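Local coordinates for protein putative DD-carboxypeptidase TP_0574 (Treponema pallidum, PDB 1O75) that binds penicillin and shows zinc-stimulated carboxypeptidase activity on synthetic depsipeptides, consistent with a D,D-carboxypeptidase role in trimming peptidoglycan of this spirochaete, at residues G220-F225 against F405-A410; I341-K346 against A388-G393; D364-G369 against E395-V400. The protein carries 2 engineered substitutions. All coordinates share one frame; numbering follows the deposited sequence.

Interaction 1: residues G220-F225 against F405-A410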
ATOM      1  N   GLY B 220      -4.455 -12.937   7.530  1.00 36.27           N
ATOM      2  CA  GLY B 220      -3.678 -13.459   6.415  1.00 37.84           C
ATOM      3  C   GLY B 220      -2.870 -14.673   6.837  1.00 38.52           C
ATOM      4  O   GLY B 220      -2.648 -14.870   8.032  1.00 38.55           O
ATOM      5  N   TYR B 221      -2.433 -15.494   5.885  1.00 39.36           N
ATOM      6  CA  TYR B 221      -1.645 -16.676   6.225  1.00 40.93           C
ATOM      7  C   TYR B 221      -0.274 -16.755   5.519  1.00 45.30           C
ATOM      8  O   TYR B 221       0.588 -17.528   5.922  1.00 47.85           O
ATOM      9  CB  TYR B 221      -2.467 -17.947   5.955  1.00 37.23           C
ATOM     10  CG  TYR B 221      -3.712 -18.028   6.800  1.00 35.85           C
ATOM     11  CD1 TYR B 221      -4.914 -17.454   6.369  1.00 34.08           C
ATOM     12  CD2 TYR B 221      -3.668 -18.595   8.074  1.00 34.22           C
ATOM     13  CE1 TYR B 221      -6.045 -17.438   7.201  1.00 34.38           C
ATOM     14  CE2 TYR B 221      -4.784 -18.588   8.907  1.00 33.75           C
ATOM     15  CZ  TYR B 221      -5.967 -18.007   8.474  1.00 35.52           C
ATOM     16  OH  TYR B 221      -7.057 -17.978   9.325  1.00 35.70           O
ATOM     17  N   HIS B 222      -0.069 -15.967   4.473  1.00 51.10           N
ATOM     18  CA  HIS B 222       1.230 -15.954   3.784  1.00 58.02           C
ATOM     19  C   HIS B 222       1.601 -14.506   3.544  1.00 60.51           C
ATOM     20  O   HIS B 222       2.127 -14.164   2.488  1.00 60.84           O
ATOM     21  CB  HIS B 222       1.169 -16.635   2.416  1.00 60.08           C
ATOM     22  CG  HIS B 222       0.422 -17.924   2.411  1.00 63.85           C
ATOM     23  ND1 HIS B 222      -0.874 -18.025   1.954  1.00 64.46           N
ATOM     24  CD2 HIS B 222       0.778 -19.163   2.825  1.00 65.07           C
ATOM     25  CE1 HIS B 222      -1.284 -19.273   2.088  1.00 65.73           C
ATOM     26  NE2 HIS B 222      -0.302 -19.983   2.615  1.00 66.47           N
ATOM     27  N   SER B 223       1.337 -13.653   4.518  1.00 62.74           N
ATOM     28  CA  SER B 223       1.603 -12.236   4.333  1.00 65.62           C
ATOM     29  C   SER B 223       3.011 -11.763   4.666  1.00 65.53           C
ATOM     30  O   SER B 223       3.521 -10.835   4.036  1.00 66.79           O
ATOM     31  CB  SER B 223       0.570 -11.440   5.127  1.00 67.96           C
ATOM     32  OG  SER B 223      -0.731 -11.911   4.808  1.00 71.20           O
ATOM     33  N   ARG B 224       3.638 -12.395   5.648  1.00 63.76           N
ATOM     34  CA  ARG B 224       4.981 -12.007   6.034  1.00 62.10           C
ATOM     35  C   ARG B 224       5.768 -13.273   6.262  1.00 60.59           C
ATOM     36  O   ARG B 224       5.242 -14.250   6.795  1.00 59.78           O
ATOM     37  CB  ARG B 224       4.933 -11.154   7.309  1.00 64.62           C
ATOM     38  CG  ARG B 224       6.291 -10.790   7.897  1.00 65.82           C
ATOM     39  CD  ARG B 224       6.251  -9.401   8.507  1.00 67.78           C
ATOM     40  NE  ARG B 224       7.382  -9.153   9.402  1.00 71.21           N
ATOM     41  CZ  ARG B 224       7.685  -7.965   9.918  1.00 71.92           C
ATOM     42  NH1 ARG B 224       6.952  -6.906   9.624  1.00 74.44           N
ATOM     43  NH2 ARG B 224       8.708  -7.834  10.744  1.00 72.58           N
ATOM     44  N   PHE B 225       7.027 -13.267   5.847  1.00 58.05           N
ATOM     45  CA  PHE B 225       7.865 -14.442   6.016  1.00 54.89           C
ATOM     46  C   PHE B 225       7.896 -14.890   7.480  1.00 51.28           C
ATOM     47  O   PHE B 225       8.093 -14.092   8.386  1.00 49.18           O
ATOM     48  CB  PHE B 225       9.293 -14.153   5.531  1.00 55.37           C
ATOM     49  CG  PHE B 225      10.241 -15.313   5.719  1.00 55.59           C
ATOM     50  CD1 PHE B 225      10.062 -16.495   5.008  1.00 56.33           C
ATOM     51  CD2 PHE B 225      11.291 -15.231   6.630  1.00 56.13           C
ATOM     52  CE1 PHE B 225      10.919 -17.584   5.202  1.00 57.03           C
ATOM     53  CE2 PHE B 225      12.155 -16.316   6.830  1.00 55.90           C
ATOM     54  CZ  PHE B 225      11.964 -17.493   6.114  1.00 56.28           C
ATOM     55  N   PHE B 405     -10.051 -23.495   6.308  1.00 42.51           N
ATOM     56  CA  PHE B 405      -8.616 -23.681   6.506  1.00 41.93           C
ATOM     57  C   PHE B 405      -7.801 -22.464   6.101  1.00 40.49           C
ATOM     58  O   PHE B 405      -8.262 -21.634   5.321  1.00 39.14           O
ATOM     59  CB  PHE B 405      -8.103 -24.874   5.691  1.00 44.65           C
ATOM     60  CG  PHE B 405      -8.790 -26.170   6.002  1.00 45.11           C
ATOM     61  CD1 PHE B 405      -9.970 -26.518   5.354  1.00 46.78           C
ATOM     62  CD2 PHE B 405      -8.254 -27.041   6.936  1.00 46.25           C
ATOM     63  CE1 PHE B 405     -10.609 -27.728   5.632  1.00 48.92           C
ATOM     64  CE2 PHE B 405      -8.877 -28.251   7.227  1.00 46.81           C
ATOM     65  CZ  PHE B 405     -10.062 -28.596   6.568  1.00 49.21           C
ATOM     66  N   GLY B 406      -6.586 -22.372   6.633  1.00 41.02           N
ATOM     67  CA  GLY B 406      -5.704 -21.276   6.281  1.00 41.17           C
ATOM     68  C   GLY B 406      -5.434 -21.366   4.791  1.00 42.45           C
ATOM     69  O   GLY B 406      -5.477 -22.449   4.216  1.00 43.42           O
ATOM     70  N   SER B 407      -5.168 -20.235   4.152  1.00 42.11           N
ATOM     71  CA  SER B 407      -4.919 -20.228   2.722  1.00 43.03           C
ATOM     72  C   SER B 407      -3.650 -21.001   2.367  1.00 44.51           C
ATOM     73  O   SER B 407      -2.791 -21.250   3.214  1.00 41.77           O
ATOM     74  CB  SER B 407      -4.815 -18.790   2.225  1.00 40.39           C
ATOM     75  OG  SER B 407      -3.837 -18.093   2.965  1.00 42.61           O
ATOM     76  N   VAL B 408      -3.545 -21.383   1.100  1.00 47.24           N
ATOM     77  CA  VAL B 408      -2.386 -22.113   0.614  1.00 50.31           C
ATOM     78  C   VAL B 408      -1.921 -21.493  -0.691  1.00 52.29           C
ATOM     79  O   VAL B 408      -2.736 -21.083  -1.512  1.00 51.75           O
ATOM     80  CB  VAL B 408      -2.736 -23.593   0.354  1.00 50.60           C
ATOM     81  CG1 VAL B 408      -1.674 -24.240  -0.510  1.00 53.21           C
ATOM     82  CG2 VAL B 408      -2.841 -24.336   1.674  1.00 52.18           C
ATOM     83  N   ARG B 409      -0.612 -21.383  -0.876  1.00 55.03           N
ATOM     84  CA  ARG B 409      -0.122 -20.859  -2.138  1.00 59.47           C
ATOM     85  C   ARG B 409       0.923 -21.799  -2.716  1.00 61.33           C
ATOM     86  O   ARG B 409       1.738 -22.374  -1.990  1.00 61.57           O
ATOM     87  CB  ARG B 409       0.422 -19.432  -1.998  1.00 60.64           C
ATOM     88  CG  ARG B 409       1.464 -19.206  -0.946  1.00 63.64           C
ATOM     89  CD  ARG B 409       1.993 -17.778  -1.070  1.00 66.05           C
ATOM     90  NE  ARG B 409       0.932 -16.771  -1.011  1.00 66.46           N
ATOM     91  CZ  ARG B 409       1.127 -15.474  -1.234  1.00 67.18           C
ATOM     92  NH1 ARG B 409       2.338 -15.021  -1.536  1.00 67.17           N
ATOM     93  NH2 ARG B 409       0.118 -14.622  -1.151  1.00 66.36           N
ATOM     94  N   ALA B 410       0.868 -21.974  -4.030  1.00 62.84           N
ATOM     95  CA  ALA B 410       1.786 -22.867  -4.716  1.00 65.13           C
ATOM     96  C   ALA B 410       2.329 -22.275  -6.015  1.00 66.28           C
ATOM     97  O   ALA B 410       1.766 -21.333  -6.576  1.00 65.96           O
ATOM     98  CB  ALA B 410       1.082 -24.188  -5.002  1.00 65.38           C
TER
HETATM   99  O   HOH W   1      -4.283 -15.492   3.435  1.00 48.36           O
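Tyr221 and His222 meet residues 406-409 where the loop after strand 212-220, in the family domain C, packs against the start of strand 408-412, an outer strand of the C-terminal four-stranded antiparallel sheet. The tight part is a CH-pi contact: Gly406 CA stands 3.6 Å from the centroid of the Tyr221 ring, almost on the ring normal (3° off). The tyrosine hydroxyl bonds to the backbone N of Leu332, and the Gly406 backbone bonds to Pro333, so both partners are tied to the same linking segment. Tyr221 CB also lies 3.3 Å from Ser407 OG. The imidazole of His222 is held as a layer between Tyr221 CB over one face and Arg409 CG over the other, the latter 3.8 Å from the ring centroid. Its edge is turned to the backbone around Ser407 and Val408, where the model is too crowded for fine interpretation. The solvent side is looser. Arg409, exposed on this outer strand, has its chain bent at chi3 (55°) and slides past His222 in the opposite direction. This bend lays one guanidinium face over His222 CB, 3.4 Å from Arg409 NE, with guanidinium and imidazole planes 31° apart; Arg409 NH2 is paired with Glu399. On the Ser407 side a water joins the segments, accepting from Tyr221 N at 3.1 Å and lying 2.7 Å from Ser407 OG.

Interaction 2: residues I341-K346 against A388-G393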
ATOM      1  N   ILE B 341      -2.514 -28.360  -8.344  1.00 67.71           N
ATOM      2  CA  ILE B 341      -2.907 -27.247  -9.199  1.00 67.88           C
ATOM      3  C   ILE B 341      -2.168 -27.250 -10.542  1.00 67.78           C
ATOM      4  O   ILE B 341      -0.977 -27.563 -10.611  1.00 67.63           O
ATOM      5  CB  ILE B 341      -2.646 -25.903  -8.483  1.00 67.32           C
ATOM      6  CG1 ILE B 341      -3.477 -25.827  -7.198  1.00 67.53           C
ATOM      7  CG2 ILE B 341      -2.988 -24.743  -9.403  1.00 68.22           C
ATOM      8  CD1 ILE B 341      -3.065 -24.702  -6.269  1.00 67.01           C
ATOM      9  N   GLY B 342      -2.880 -26.893 -11.606  1.00 67.40           N
ATOM     10  CA  GLY B 342      -2.270 -26.853 -12.923  1.00 67.75           C
ATOM     11  C   GLY B 342      -2.832 -25.736 -13.779  1.00 67.90           C
ATOM     12  O   GLY B 342      -4.030 -25.453 -13.730  1.00 67.28           O
ATOM     13  N   LEU B 343      -1.965 -25.097 -14.560  1.00 68.33           N
ATOM     14  CA  LEU B 343      -2.380 -23.999 -15.439  1.00 69.45           C
ATOM     15  C   LEU B 343      -2.118 -24.319 -16.914  1.00 70.34           C
ATOM     16  O   LEU B 343      -0.991 -24.640 -17.301  1.00 70.37           O
ATOM     17  CB  LEU B 343      -1.640 -22.710 -15.058  1.00 68.60           C
ATOM     18  CG  LEU B 343      -1.939 -22.124 -13.677  1.00 66.97           C
ATOM     19  CD1 LEU B 343      -0.902 -21.062 -13.339  1.00 66.74           C
ATOM     20  CD2 LEU B 343      -3.351 -21.553 -13.659  1.00 65.02           C
ATOM     21  N   LYS B 344      -3.161 -24.213 -17.733  1.00 71.05           N
ATOM     22  CA  LYS B 344      -3.045 -24.500 -19.158  1.00 72.48           C
ATOM     23  C   LYS B 344      -3.963 -23.575 -19.952  1.00 72.73           C
ATOM     24  O   LYS B 344      -5.193 -23.669 -19.868  1.00 71.80           O
ATOM     25  CB  LYS B 344      -3.415 -25.962 -19.420  1.00 73.18           C
ATOM     26  CG  LYS B 344      -3.148 -26.441 -20.834  1.00 74.74           C
ATOM     27  CD  LYS B 344      -3.518 -27.909 -20.972  1.00 76.50           C
ATOM     28  CE  LYS B 344      -3.171 -28.454 -22.350  1.00 77.92           C
ATOM     29  NZ  LYS B 344      -3.530 -29.899 -22.473  1.00 78.68           N
ATOM     30  N   GLY B 345      -3.354 -22.678 -20.723  1.00 73.48           N
ATOM     31  CA  GLY B 345      -4.134 -21.736 -21.504  1.00 74.50           C
ATOM     32  C   GLY B 345      -4.914 -20.825 -20.578  1.00 75.09           C
ATOM     33  O   GLY B 345      -4.339 -19.950 -19.923  1.00 74.79           O
ATOM     34  N   LYS B 346      -6.228 -21.036 -20.525  1.00 75.92           N
ATOM     35  CA  LYS B 346      -7.111 -20.254 -19.665  1.00 77.09           C
ATOM     36  C   LYS B 346      -7.748 -21.206 -18.656  1.00 77.24           C
ATOM     37  O   LYS B 346      -8.821 -20.934 -18.117  1.00 78.01           O
ATOM     38  CB  LYS B 346      -8.214 -19.587 -20.496  1.00 77.02           C
ATOM     39  CG  LYS B 346      -7.711 -18.660 -21.592  1.00 78.22           C
ATOM     40  CD  LYS B 346      -8.866 -17.957 -22.295  1.00 78.58           C
ATOM     41  CE  LYS B 346      -8.360 -16.979 -23.346  1.00 79.06           C
ATOM     42  NZ  LYS B 346      -9.459 -16.343 -24.126  1.00 79.62           N
ATOM     43  N   ALA B 388      -8.241 -15.163 -18.160  1.00 75.71           N
ATOM     44  CA  ALA B 388      -6.819 -14.900 -18.267  1.00 75.63           C
ATOM     45  C   ALA B 388      -6.106 -15.944 -19.107  1.00 75.71           C
ATOM     46  O   ALA B 388      -6.544 -17.089 -19.218  1.00 75.54           O
ATOM     47  CB  ALA B 388      -6.197 -14.831 -16.874  1.00 75.60           C
ATOM     48  N   ASP B 389      -5.001 -15.526 -19.706  1.00 75.88           N
ATOM     49  CA  ASP B 389      -4.198 -16.401 -20.540  1.00 76.40           C
ATOM     50  C   ASP B 389      -2.881 -16.618 -19.828  1.00 76.06           C
ATOM     51  O   ASP B 389      -2.126 -15.675 -19.602  1.00 76.38           O
ATOM     52  CB  ASP B 389      -3.958 -15.749 -21.906  1.00 77.08           C
ATOM     53  CG  ASP B 389      -5.222 -15.669 -22.739  1.00 77.48           C
ATOM     54  OD1 ASP B 389      -5.658 -16.727 -23.250  1.00 77.60           O
ATOM     55  OD2 ASP B 389      -5.781 -14.556 -22.874  1.00 76.27           O
ATOM     56  N   PHE B 390      -2.611 -17.861 -19.463  1.00 76.08           N
ATOM     57  CA  PHE B 390      -1.377 -18.175 -18.766  1.00 76.39           C
ATOM     58  C   PHE B 390      -0.260 -18.489 -19.754  1.00 76.48           C
ATOM     59  O   PHE B 390      -0.327 -19.461 -20.509  1.00 76.33           O
ATOM     60  CB  PHE B 390      -1.609 -19.349 -17.806  1.00 76.92           C
ATOM     61  CG  PHE B 390      -2.673 -19.079 -16.772  1.00 77.13           C
ATOM     62  CD1 PHE B 390      -2.505 -18.063 -15.830  1.00 77.03           C
ATOM     63  CD2 PHE B 390      -3.859 -19.811 -16.763  1.00 76.99           C
ATOM     64  CE1 PHE B 390      -3.506 -17.780 -14.897  1.00 77.27           C
ATOM     65  CE2 PHE B 390      -4.865 -19.536 -15.837  1.00 77.30           C
ATOM     66  CZ  PHE B 390      -4.687 -18.518 -14.902  1.00 77.35           C
ATOM     67  N   THR B 391       0.761 -17.638 -19.744  1.00 76.23           N
ATOM     68  CA  THR B 391       1.913 -17.783 -20.624  1.00 76.12           C
ATOM     69  C   THR B 391       2.662 -19.089 -20.370  1.00 76.18           C
ATOM     70  O   THR B 391       3.304 -19.255 -19.325  1.00 75.75           O
ATOM     71  CB  THR B 391       2.908 -16.615 -20.431  1.00 76.05           C
ATOM     72  OG1 THR B 391       2.234 -15.367 -20.641  1.00 75.56           O
ATOM     73  CG2 THR B 391       4.070 -16.737 -21.408  1.00 75.84           C
ATOM     74  N   PRO B 392       2.585 -20.040 -21.322  1.00 75.94           N
ATOM     75  CA  PRO B 392       3.273 -21.325 -21.173  1.00 75.28           C
ATOM     76  C   PRO B 392       4.739 -21.109 -20.812  1.00 74.67           C
ATOM     77  O   PRO B 392       5.380 -20.175 -21.303  1.00 74.57           O
ATOM     78  CB  PRO B 392       3.088 -21.968 -22.544  1.00 75.24           C
ATOM     79  CG  PRO B 392       1.711 -21.505 -22.923  1.00 75.77           C
ATOM     80  CD  PRO B 392       1.751 -20.031 -22.540  1.00 75.82           C
ATOM     81  N   GLY B 393       5.257 -21.964 -19.936  1.00 74.18           N
ATOM     82  CA  GLY B 393       6.638 -21.838 -19.513  1.00 73.01           C
ATOM     83  C   GLY B 393       6.801 -20.871 -18.354  1.00 72.65           C
ATOM     84  O   GLY B 393       7.851 -20.843 -17.711  1.00 71.95           O
TER
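With CG placed beside the backbone N in both residues (chi1 -65° in Leu343, -59° in Phe390), the leucine and the phenylalanine cross at about a right angle and one methyl comes down on the ring. Leu343 CD2 sits over one face, offset toward the rim, 3.5 Å from the Phe390 centroid, and its closest ring atom is Phe390 CE2 at 3.3 Å. Tyr396 meets the phenylalanine ring edge-to-face, and Val374 packs on it as well. The backbone is tied beside the same ring: Phe390 N donates to Gly345 O over 2.7 Å, nearly straight at 175°. Gly345, with positive phi, belongs to the tight hairpin turn between antiparallel strands 340-344 and 347-351, and the partner loop runs from strand 382-385 of this sheet to strand 396-401 of the other C-terminal sheet. The rest of the turn lies at the surface: Lys346 CA makes a CA-H...O contact of 3.2 Å with Ala388 O, while the extended lysine chain runs alongside Asp389 and points the same way. The resulting salt bridge is long, 3.9 Å from Lys346 NZ to Asp389 OD1, and the position of that carboxylate oxygen is less certain.

Interaction 3: residues D364-G369 against E395-V400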
ATOM      1  N   ASP B 364      -6.220 -16.511  -6.318  1.00 53.97           N
ATOM      2  CA  ASP B 364      -5.576 -15.344  -6.900  1.00 54.66           C
ATOM      3  C   ASP B 364      -4.509 -16.016  -7.758  1.00 54.82           C
ATOM      4  O   ASP B 364      -4.109 -17.148  -7.468  1.00 56.78           O
ATOM      5  CB  ASP B 364      -4.874 -14.461  -5.851  1.00 52.51           C
ATOM      6  CG  ASP B 364      -5.840 -13.720  -4.941  1.00 52.69           C
ATOM      7  OD1 ASP B 364      -6.984 -13.434  -5.351  1.00 49.78           O
ATOM      8  OD2 ASP B 364      -5.435 -13.407  -3.803  1.00 51.18           O
ATOM      9  N   VAL B 365      -4.068 -15.358  -8.820  1.00 54.11           N
ATOM     10  CA  VAL B 365      -3.020 -15.924  -9.653  1.00 55.42           C
ATOM     11  C   VAL B 365      -2.170 -14.769 -10.129  1.00 56.32           C
ATOM     12  O   VAL B 365      -2.690 -13.802 -10.688  1.00 54.67           O
ATOM     13  CB  VAL B 365      -3.567 -16.667 -10.878  1.00 56.43           C
ATOM     14  CG1 VAL B 365      -2.399 -17.215 -11.695  1.00 57.02           C
ATOM     15  CG2 VAL B 365      -4.492 -17.802 -10.437  1.00 56.13           C
ATOM     16  N   PHE B 366      -0.865 -14.862  -9.895  1.00 57.43           N
ATOM     17  CA  PHE B 366       0.033 -13.797 -10.294  1.00 61.00           C
ATOM     18  C   PHE B 366       1.453 -14.291 -10.477  1.00 63.19           C
ATOM     19  O   PHE B 366       1.902 -15.185  -9.757  1.00 64.11           O
ATOM     20  CB  PHE B 366      -0.004 -12.672  -9.249  1.00 59.93           C
ATOM     21  CG  PHE B 366       0.379 -13.113  -7.860  1.00 60.09           C
ATOM     22  CD1 PHE B 366       1.714 -13.127  -7.457  1.00 60.79           C
ATOM     23  CD2 PHE B 366      -0.596 -13.516  -6.952  1.00 59.52           C
ATOM     24  CE1 PHE B 366       2.072 -13.536  -6.166  1.00 60.48           C
ATOM     25  CE2 PHE B 366      -0.250 -13.927  -5.662  1.00 60.08           C
ATOM     26  CZ  PHE B 366       1.087 -13.936  -5.269  1.00 60.18           C
ATOM     27  N   ALA B 367       2.156 -13.720 -11.453  1.00 65.57           N
ATOM     28  CA  ALA B 367       3.541 -14.095 -11.700  1.00 67.78           C
ATOM     29  C   ALA B 367       4.371 -13.393 -10.632  1.00 69.45           C
ATOM     30  O   ALA B 367       4.064 -12.266 -10.247  1.00 69.21           O
ATOM     31  CB  ALA B 367       3.965 -13.655 -13.085  1.00 67.70           C
ATOM     32  N   ASP B 368       5.410 -14.074 -10.156  1.00 72.29           N
ATOM     33  CA  ASP B 368       6.294 -13.576  -9.099  1.00 74.81           C
ATOM     34  C   ASP B 368       6.140 -12.099  -8.712  1.00 74.82           C
ATOM     35  O   ASP B 368       5.486 -11.788  -7.711  1.00 75.43           O
ATOM     36  CB  ASP B 368       7.762 -13.885  -9.444  1.00 78.28           C
ATOM     37  CG  ASP B 368       8.025 -15.390  -9.617  1.00 82.27           C
ATOM     38  OD1 ASP B 368       7.426 -16.205  -8.874  1.00 84.07           O
ATOM     39  OD2 ASP B 368       8.845 -15.760 -10.493  1.00 84.06           O
ATOM     40  N   GLY B 369       6.727 -11.192  -9.489  1.00 73.47           N
ATOM     41  CA  GLY B 369       6.624  -9.779  -9.158  1.00 72.27           C
ATOM     42  C   GLY B 369       5.775  -8.998 -10.146  1.00 71.59           C
ATOM     43  O   GLY B 369       6.180  -7.938 -10.644  1.00 71.44           O
ATOM     44  N   GLU B 395       6.098 -19.470 -14.596  1.00 71.07           N
ATOM     45  CA  GLU B 395       5.735 -19.997 -13.286  1.00 70.05           C
ATOM     46  C   GLU B 395       4.946 -18.948 -12.511  1.00 69.21           C
ATOM     47  O   GLU B 395       5.494 -17.921 -12.096  1.00 68.94           O
ATOM     48  CB  GLU B 395       6.982 -20.383 -12.492  1.00 70.42           C
ATOM     49  CG  GLU B 395       6.723 -20.552 -11.005  1.00 71.38           C
ATOM     50  CD  GLU B 395       8.001 -20.704 -10.201  1.00 72.13           C
ATOM     51  OE1 GLU B 395       8.510 -21.840 -10.090  1.00 72.85           O
ATOM     52  OE2 GLU B 395       8.506 -19.680  -9.689  1.00 73.30           O
ATOM     53  N   TYR B 396       3.657 -19.213 -12.326  1.00 67.66           N
ATOM     54  CA  TYR B 396       2.773 -18.311 -11.596  1.00 66.39           C
ATOM     55  C   TYR B 396       2.553 -18.781 -10.163  1.00 64.43           C
ATOM     56  O   TYR B 396       2.763 -19.952  -9.830  1.00 64.24           O
ATOM     57  CB  TYR B 396       1.405 -18.223 -12.277  1.00 67.12           C
ATOM     58  CG  TYR B 396       1.413 -17.656 -13.675  1.00 68.49           C
ATOM     59  CD1 TYR B 396       1.729 -18.454 -14.775  1.00 69.53           C
ATOM     60  CD2 TYR B 396       1.081 -16.321 -13.901  1.00 68.72           C
ATOM     61  CE1 TYR B 396       1.705 -17.930 -16.079  1.00 70.08           C
ATOM     62  CE2 TYR B 396       1.055 -15.790 -15.188  1.00 69.58           C
ATOM     63  CZ  TYR B 396       1.365 -16.596 -16.273  1.00 70.28           C
ATOM     64  OH  TYR B 396       1.310 -16.066 -17.543  1.00 69.22           O
ATOM     65  N   THR B 397       2.135 -17.854  -9.312  1.00 62.21           N
ATOM     66  CA  THR B 397       1.833 -18.181  -7.928  1.00 58.90           C
ATOM     67  C   THR B 397       0.316 -18.270  -7.894  1.00 57.45           C
ATOM     68  O   THR B 397      -0.373 -17.413  -8.467  1.00 56.42           O
ATOM     69  CB  THR B 397       2.291 -17.072  -6.956  1.00 59.28           C
ATOM     70  OG1 THR B 397       3.720 -16.973  -6.980  1.00 60.01           O
ATOM     71  CG2 THR B 397       1.833 -17.384  -5.528  1.00 58.60           C
ATOM     72  N   VAL B 398      -0.195 -19.323  -7.260  1.00 54.80           N
ATOM     73  CA  VAL B 398      -1.633 -19.525  -7.122  1.00 53.68           C
ATOM     74  C   VAL B 398      -1.955 -19.635  -5.641  1.00 52.87           C
ATOM     75  O   VAL B 398      -1.492 -20.556  -4.958  1.00 52.04           O
ATOM     76  CB  VAL B 398      -2.121 -20.834  -7.790  1.00 53.93           C
ATOM     77  CG1 VAL B 398      -3.645 -20.937  -7.676  1.00 52.71           C
ATOM     78  CG2 VAL B 398      -1.697 -20.872  -9.244  1.00 54.21           C
ATOM     79  N   GLU B 399      -2.736 -18.687  -5.138  1.00 51.06           N
ATOM     80  CA  GLU B 399      -3.116 -18.730  -3.739  1.00 48.44           C
ATOM     81  C   GLU B 399      -4.546 -19.237  -3.665  1.00 47.14           C
ATOM     82  O   GLU B 399      -5.424 -18.761  -4.386  1.00 46.00           O
ATOM     83  CB  GLU B 399      -3.022 -17.348  -3.087  1.00 49.22           C
ATOM     84  CG  GLU B 399      -3.505 -17.364  -1.639  1.00 50.23           C
ATOM     85  CD  GLU B 399      -3.276 -16.058  -0.913  1.00 51.19           C
ATOM     86  OE1 GLU B 399      -2.110 -15.631  -0.819  1.00 53.12           O
ATOM     87  OE2 GLU B 399      -4.262 -15.465  -0.431  1.00 50.51           O
ATOM     88  N   VAL B 400      -4.771 -20.217  -2.803  1.00 45.33           N
ATOM     89  CA  VAL B 400      -6.102 -20.774  -2.635  1.00 44.63           C
ATOM     90  C   VAL B 400      -6.597 -20.489  -1.232  1.00 44.60           C
ATOM     91  O   VAL B 400      -5.962 -20.876  -0.256  1.00 44.45           O
ATOM     92  CB  VAL B 400      -6.112 -22.298  -2.851  1.00 43.67           C
ATOM     93  CG1 VAL B 400      -7.507 -22.854  -2.590  1.00 42.54           C
ATOM     94  CG2 VAL B 400      -5.668 -22.612  -4.273  1.00 44.01           C
TER
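Two central strands of the C-terminal four-stranded antiparallel sheet, 362-367 and 396-401, are joined here by regular backbone pairing; the axes of 364-367 and 396-400 approach to 4.4 Å, their directions 161° apart. Asp364 and Glu399 form one hydrogen-bonded pair, with Asp364 N to Glu399 O and Glu399 N to Asp364 O both 3.1 Å. Phe366 and Thr397 form the next. Phe366 N reaches Thr397 O at 3.0 Å in the carbonyl plane, whereas Thr397 N meets Phe366 O at 2.7 Å from a position tilted 33° out of it. Between them Val365 faces Val398 as a non-hydrogen-bonded pair. Phe366 CG lies between its backbone N and carbonyl carbon (chi1 59°), which brings the ring across to its neighbour: Thr397 CB lies over one face, toward the rim, 3.9 Å from the centroid. Thr397 CG2 touches Phe366 CZ, while its hydroxyl bonds to Lys411. The same face of the sheet carries two acids side by side, Asp364 OD2 and Glu399 OE2 being 4.1 Å apart. Arg401 NH1 bridges both oxygens and would offset their mutual repulsion; Asp364 OD1 accepts from Asp376 N, and Glu399 OE1 pairs with Arg409. The opposite face carries the valines: Val365 CG2 lies near Val398 CG1, and Val365 CG1 also approaches Tyr396 CB. Asp368 N is buried without a partner in the model. Strands 372-378 and 408-412 flank this pair within the sheet, and Val398 and Tyr396 pack on Ile341 and Leu343 of strand 340-344.

How the interactions relate
Interaction 3 is the buried core, interaction 1 is partly buried and interaction 2 is a surface contact. The 405-410 side of interaction 1 reaches the same sheet as interaction 3, through neighbouring strands 396-401 and 408-412, where a salt bridge and backbone pairing join the two; both also touch the second subunit, unlike interaction 2. Interaction 2 meets interaction 3 on the side of Val365, through Phe390 on Val365 and Leu343 on Tyr396. Regular backbone bonds dominate in 364-369/395-400; a single backbone bond and a methyl-on-ring contact serve 341-346/388-393; ring-face contacts and a water join 220-225/405-410. Interactions 2 and 3 interleave along the chain, both nested within the loop closed by interaction 1.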